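Local structure of argininosuccinate lyase (Chelativorans sp., 6RXA) at residues 365-368 with 369-372. The protein is a C–N lyase of the aspartase/fumarase superfamily that acts on EDDS and probably also cleaves argininosuccinate to fumarate and arginine. The protein carries 2 engineered substitutions. Sequence-based numbering, arbitrary orientation.
Sequences STMT and DLTD
The first turn of helix 367-378, in the argininosuccinate lyase C-terminal region, is tied by bonds from L370, T371 and D372 back to T366, M367 and T368. The bond from L370 N to T366 O is weak, at 3.3 Å, whereas D372 N meets T368 O at 2.8 Å and almost head-on. One step earlier a water substitutes for the direct i to i+4 bond: it donates to S365 O (2.9 Å) and accepts from D369 N (3.1 Å), carrying the helical pattern back into the preceding turn.

M367 O is gripped twice by T371, through its N at 3.0 Å and its OG1 at 2.8 Å, the two donors arriving from opposite faces of the carbonyl plane. This is the familiar helical threonine arrangement, in which OG1, anti to its own carbonyl carbon (chi1 -51°), turns back to the carbonyl four residues earlier. A valine here would probably leave M367 O with the backbone N-H as its one donor from T371 and bury a methyl group against that oxygen.

M367 and L370 lie side by side, SD of M367 4.1 Å from CD2 of L370; M367 packs on L434 and L370 on I430 and A433, all in helix 427-434. T368 and D372 also lie alongside each other, CG2 of T368 3.5 Å from OD2 of D372, while OD1 of D372 accepts from W208 of the third subunit. The D369 carboxylate forms salt bridges with R442 through OD2 and with R443 through OD1, and M283 and P284 of the second subunit pack on T368 and T371.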
loop_
_atom_site.group_PDB
_atom_site.type_symbol
_atom_site.label_atom_id
_atom_site.label_comp_id
_atom_site.label_asym_id
_atom_site.label_seq_id
_atom_site.Cartn_x
_atom_site.Cartn_y
_atom_site.Cartn_z
ATOM N N SER A 365 26.913 24.534 -13.826
ATOM C CA SER A 365 27.245 23.571 -12.785
ATOM C C SER A 365 28.631 23.799 -12.181
ATOM O O SER A 365 28.927 23.225 -11.123
ATOM C CB SER A 365 27.120 22.148 -13.333
ATOM O OG SER A 365 28.200 21.833 -14.183
ATOM N N THR A 366 29.485 24.591 -12.822
ATOM C CA THR A 366 30.814 24.891 -12.285
ATOM C C THR A 366 30.808 26.016 -11.257
ATOM O O THR A 366 31.881 26.398 -10.779
ATOM C CB THR A 366 31.762 25.240 -13.439
ATOM O OG1 THR A 366 31.189 26.311 -14.203
ATOM C CG2 THR A 366 31.974 24.023 -14.334
ATOM N N MET A 367 29.649 26.548 -10.867
ATOM C CA MET A 367 29.653 27.721 -9.999
ATOM C C MET A 367 30.110 27.408 -8.573
ATOM O O MET A 367 30.615 28.307 -7.889
ATOM C CB MET A 367 28.283 28.396 -9.987
ATOM C CG MET A 367 27.895 29.026 -11.305
ATOM S SD MET A 367 29.027 30.327 -11.825
ATOM C CE MET A 367 29.809 29.546 -13.239
ATOM N N THR A 368 29.937 26.171 -8.096
ATOM C CA THR A 368 30.449 25.847 -6.768
ATOM C C THR A 368 31.958 26.008 -6.730
ATOM O O THR A 368 32.509 26.600 -5.797
ATOM C CB THR A 368 30.089 24.427 -6.348
ATOM O OG1 THR A 368 28.675 24.274 -6.253
ATOM C CG2 THR A 368 30.701 24.142 -4.968
ATOM N N ASP A 369 32.648 25.509 -7.755
ATOM C CA ASP A 369 34.100 25.650 -7.766
ATOM C C ASP A 369 34.524 27.111 -7.822
ATOM O O ASP A 369 35.525 27.496 -7.212
ATOM C CB ASP A 369 34.732 24.845 -8.890
ATOM C CG ASP A 369 35.009 23.422 -8.468
ATOM O OD1 ASP A 369 34.377 22.984 -7.482
ATOM O OD2 ASP A 369 35.862 22.751 -9.095
ATOM N N LEU A 370 33.779 27.954 -8.550
ATOM C CA LEU A 370 34.075 29.388 -8.523
ATOM C C LEU A 370 33.922 29.954 -7.109
ATOM O O LEU A 370 34.764 30.741 -6.648
ATOM C CB LEU A 370 33.192 30.122 -9.533
ATOM C CG LEU A 370 33.477 31.605 -9.783
ATOM C CD1 LEU A 370 34.861 31.780 -10.402
ATOM C CD2 LEU A 370 32.414 32.230 -10.675
ATOM N N THR A 371 32.872 29.534 -6.392
ATOM C CA THR A 371 32.643 29.992 -5.022
ATOM C C THR A 371 33.735 29.494 -4.076
ATOM O O THR A 371 34.249 30.256 -3.243
ATOM C CB THR A 371 31.279 29.475 -4.544
ATOM O OG1 THR A 371 30.255 29.783 -5.504
ATOM C CG2 THR A 371 30.906 30.089 -3.194
ATOM N N ASP A 372 34.067 28.199 -4.157
ATOM C CA ASP A 372 35.115 27.645 -3.308
ATOM C C ASP A 372 36.439 28.348 -3.556
ATOM O O ASP A 372 37.236 28.536 -2.624
ATOM C CB ASP A 372 35.296 26.153 -3.600
ATOM C CG ASP A 372 34.230 25.268 -2.962
ATOM O OD1 ASP A 372 33.706 25.602 -1.882
ATOM O OD2 ASP A 372 33.942 24.202 -3.537
HETATM O O HOH W 1 31.141 23.321 -9.322
#